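Local atomic coordinates of uncharacterized CBS domain-containing proteins (Corynebacterium glutamicum, PDB entry 2P3H), a protein that is of unknown function but is a putative membrane transport protein or hemolysin that may bind flavin adenine dinucleotide; this piece is its CorC_HlyC domain. Residues Val58-Leu63 / Ile80-Val85. Residues are numbered along the deposited sequence; the frame is centred on the assembly and turned at random.
Sequences VIEIPL and ILRITV
Glu60 and Arg82 lie side by side on the same face of two antiparallel strands and point the same way. Arg82 turns the NE side of its guanidinium to the carboxylate. In this salt bridge both NE and NH2 donate to a single oxygen, Glu60 OE2. The NE bond is the shorter and straighter, with Arg82 NE 2.7 Å from Glu60 OE2 and an angle of 159° at the hydrogen. NE arrives on the anti side of OE2 and NH2 on the syn side, both well out of the carboxylate plane and from the same face of it. The oxygen sits in the guanidinium plane, but the two flat groups are turned 32° from each other. Arg82 reaches this place by a bend at chi3 (-73°), while the Glu60 chain runs extended beyond CG. The aliphatic part of the arginine is flanked by Val58, with Val58 CG1 3.5 Å from Arg82 CG. Nearer the backbone, Ile80 crosses Glu60 at about a right angle and sets CG2 3.6 Å from Glu60 CB. Ile80 and Pro62 lie side by side, with Ile80 CD1 4.0 Å from Pro62 CB.

Strand 58-62 is the outermost strand at one side of the antiparallel sheet of the CorC_HlyC (transporter associated) domain, and strand 80-89 joins it to 92-100. Ile59 pairs with Ile83 and Ile61 with Leu81, each through two backbone hydrogen bonds.

Their side chains form the buried opposite face. Ile61 and Ile83 cross there and meet through their end methyls, CD1 to CD1 at 3.9 Å. Leu63 lays CD2 4.1 Å from Leu81 CB. Toward the start of strand 58-62, Ile59 CD1 comes 4.2 Å from Val85 CG2. Helix 41-49 covers Ile59, Ile61 and Ile83 through Leu44, Leu45 and His48. Ile29 of helix 22-29 packs on Leu63 and Leu81.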
ATOM      1  N   VAL A  58       0.753 -11.196  -3.536  1.00 34.35           N
ATOM      2  CA  VAL A  58       1.666 -10.093  -3.222  1.00 35.01           C
ATOM      3  C   VAL A  58       1.546  -9.067  -4.328  1.00 35.19           C
ATOM      4  O   VAL A  58       1.638  -9.385  -5.513  1.00 35.39           O
ATOM      5  CB  VAL A  58       3.128 -10.561  -3.119  1.00 35.20           C
ATOM      6  CG1 VAL A  58       4.074  -9.361  -2.854  1.00 36.71           C
ATOM      7  CG2 VAL A  58       3.260 -11.639  -2.037  1.00 36.21           C
ATOM      8  N   ILE A  59       1.309  -7.826  -3.938  1.00 34.72           N
ATOM      9  CA  ILE A  59       1.103  -6.789  -4.929  1.00 36.02           C
ATOM     10  C   ILE A  59       2.104  -5.704  -4.580  1.00 35.77           C
ATOM     11  O   ILE A  59       2.181  -5.295  -3.443  1.00 35.08           O
ATOM     12  CB  ILE A  59      -0.325  -6.207  -4.855  1.00 36.54           C
ATOM     13  CG1 ILE A  59      -1.357  -7.266  -5.268  1.00 38.78           C
ATOM     14  CG2 ILE A  59      -0.476  -4.983  -5.753  1.00 37.36           C
ATOM     15  CD1 ILE A  59      -1.934  -7.993  -4.090  1.00 43.87           C
ATOM     16  N   GLU A  60       2.858  -5.252  -5.565  1.00 33.84           N
ATOM     17  CA  GLU A  60       3.824  -4.189  -5.324  1.00 34.71           C
ATOM     18  C   GLU A  60       3.402  -2.885  -6.021  1.00 33.16           C
ATOM     19  O   GLU A  60       3.138  -2.868  -7.204  1.00 32.36           O
ATOM     20  CB  GLU A  60       5.244  -4.655  -5.699  1.00 35.38           C
ATOM     21  CG  GLU A  60       5.733  -5.792  -4.706  1.00 37.32           C
ATOM     22  CD  GLU A  60       7.144  -6.328  -4.954  1.00 39.80           C
ATOM     23  OE1 GLU A  60       7.858  -5.815  -5.882  1.00 39.92           O
ATOM     24  OE2 GLU A  60       7.544  -7.282  -4.199  1.00 39.09           O
ATOM     25  N   ILE A  61       3.308  -1.802  -5.259  1.00 31.84           N
ATOM     26  CA  ILE A  61       2.824  -0.510  -5.775  1.00 33.65           C
ATOM     27  C   ILE A  61       3.913   0.568  -5.583  1.00 32.33           C
ATOM     28  O   ILE A  61       4.411   0.784  -4.460  1.00 31.49           O
ATOM     29  CB  ILE A  61       1.501  -0.074  -5.049  1.00 34.38           C
ATOM     30  CG1 ILE A  61       0.469  -1.217  -5.206  1.00 36.71           C
ATOM     31  CG2 ILE A  61       0.990   1.305  -5.554  1.00 34.18           C
ATOM     32  CD1 ILE A  61      -0.948  -0.926  -4.862  1.00 37.62           C
ATOM     33  N   PRO A  62       4.267   1.256  -6.667  1.00 31.48           N
ATOM     34  CA  PRO A  62       5.214   2.381  -6.577  1.00 30.49           C
ATOM     35  C   PRO A  62       4.603   3.555  -5.828  1.00 30.47           C
ATOM     36  O   PRO A  62       3.412   3.861  -6.014  1.00 30.79           O
ATOM     37  CB  PRO A  62       5.443   2.778  -8.044  1.00 32.02           C
ATOM     38  CG  PRO A  62       4.964   1.603  -8.858  1.00 32.54           C
ATOM     39  CD  PRO A  62       3.834   0.998  -8.056  1.00 32.60           C
ATOM     40  N   LEU A  63       5.429   4.193  -5.014  1.00 30.76           N
ATOM     41  CA  LEU A  63       5.031   5.330  -4.172  1.00 30.99           C
ATOM     42  C   LEU A  63       5.393   6.620  -4.922  1.00 30.91           C
ATOM     43  O   LEU A  63       6.308   6.627  -5.757  1.00 31.66           O
ATOM     44  CB  LEU A  63       5.771   5.253  -2.852  1.00 31.93           C
ATOM     45  CG  LEU A  63       5.311   3.998  -2.096  1.00 34.14           C
ATOM     46  CD1 LEU A  63       6.217   3.721  -0.942  1.00 34.63           C
ATOM     47  CD2 LEU A  63       3.873   4.189  -1.657  1.00 36.99           C
ATOM     48  N   ILE A  80       9.052   1.361  -3.358  1.00 32.75           N
ATOM     49  CA  ILE A  80       7.970   0.378  -3.601  1.00 33.52           C
ATOM     50  C   ILE A  80       7.355  -0.055  -2.284  1.00 34.26           C
ATOM     51  O   ILE A  80       8.091  -0.365  -1.345  1.00 35.32           O
ATOM     52  CB  ILE A  80       8.501  -0.881  -4.330  1.00 33.62           C
ATOM     53  CG1 ILE A  80       9.152  -0.498  -5.662  1.00 35.86           C
ATOM     54  CG2 ILE A  80       7.364  -1.913  -4.581  1.00 34.18           C
ATOM     55  CD1 ILE A  80       8.188   0.161  -6.636  1.00 38.20           C
ATOM     56  N   LEU A  81       6.027  -0.083  -2.242  1.00 33.59           N
ATOM     57  CA  LEU A  81       5.282  -0.668  -1.134  1.00 33.57           C
ATOM     58  C   LEU A  81       4.857  -2.085  -1.540  1.00 33.48           C
ATOM     59  O   LEU A  81       4.101  -2.269  -2.498  1.00 33.39           O
ATOM     60  CB  LEU A  81       4.065   0.213  -0.805  1.00 34.32           C
ATOM     61  CG  LEU A  81       3.189  -0.266   0.374  1.00 34.59           C
ATOM     62  CD1 LEU A  81       3.986  -0.141   1.685  1.00 34.11           C
ATOM     63  CD2 LEU A  81       1.924   0.569   0.454  1.00 33.59           C
ATOM     64  N   ARG A  82       5.358  -3.090  -0.821  1.00 31.92           N
ATOM     65  CA  ARG A  82       4.884  -4.458  -1.038  1.00 32.91           C
ATOM     66  C   ARG A  82       3.729  -4.751  -0.091  1.00 33.80           C
ATOM     67  O   ARG A  82       3.848  -4.506   1.136  1.00 34.15           O
ATOM     68  CB  ARG A  82       6.019  -5.447  -0.792  1.00 32.84           C
ATOM     69  CG  ARG A  82       5.566  -6.912  -0.887  1.00 34.73           C
ATOM     70  CD  ARG A  82       6.734  -7.839  -0.476  1.00 37.98           C
ATOM     71  NE  ARG A  82       7.738  -7.860  -1.530  1.00 43.01           N
ATOM     72  CZ  ARG A  82       9.015  -8.218  -1.366  1.00 47.62           C
ATOM     73  NH1 ARG A  82       9.465  -8.578  -0.152  1.00 47.29           N
ATOM     74  NH2 ARG A  82       9.851  -8.201  -2.414  1.00 43.40           N
ATOM     75  N   ILE A  83       2.605  -5.218  -0.651  1.00 33.13           N
ATOM     76  CA  ILE A  83       1.415  -5.565   0.121  1.00 34.26           C
ATOM     77  C   ILE A  83       1.127  -7.049  -0.096  1.00 34.57           C
ATOM     78  O   ILE A  83       1.057  -7.513  -1.233  1.00 35.03           O
ATOM     79  CB  ILE A  83       0.186  -4.717  -0.292  1.00 34.10           C
ATOM     80  CG1 ILE A  83       0.551  -3.235  -0.206  1.00 35.11           C
ATOM     81  CG2 ILE A  83      -1.067  -5.070   0.552  1.00 35.03           C
ATOM     82  CD1 ILE A  83       0.134  -2.432  -1.390  1.00 42.25           C
ATOM     83  N   THR A  84       0.999  -7.775   1.005  1.00 35.03           N
ATOM     84  CA  THR A  84       0.669  -9.200   0.971  1.00 34.26           C
ATOM     85  C   THR A  84      -0.682  -9.384   1.636  1.00 34.45           C
ATOM     86  O   THR A  84      -0.905  -8.913   2.764  1.00 33.40           O
ATOM     87  CB  THR A  84       1.724 -10.043   1.727  1.00 34.88           C
ATOM     88  OG1 THR A  84       3.033  -9.743   1.243  1.00 35.29           O
ATOM     89  CG2 THR A  84       1.424 -11.543   1.563  1.00 33.84           C
ATOM     90  N   VAL A  85      -1.596 -10.063   0.933  1.00 34.39           N
ATOM     91  CA  VAL A  85      -2.937 -10.298   1.441  1.00 34.05           C
ATOM     92  C   VAL A  85      -2.833 -11.444   2.443  1.00 34.98           C
ATOM     93  O   VAL A  85      -2.461 -12.562   2.061  1.00 35.31           O
ATOM     94  CB  VAL A  85      -3.893 -10.682   0.306  1.00 34.82           C
ATOM     95  CG1 VAL A  85      -5.266 -10.982   0.892  1.00 33.93           C
ATOM     96  CG2 VAL A  85      -3.939  -9.560  -0.774  1.00 34.69           C
TER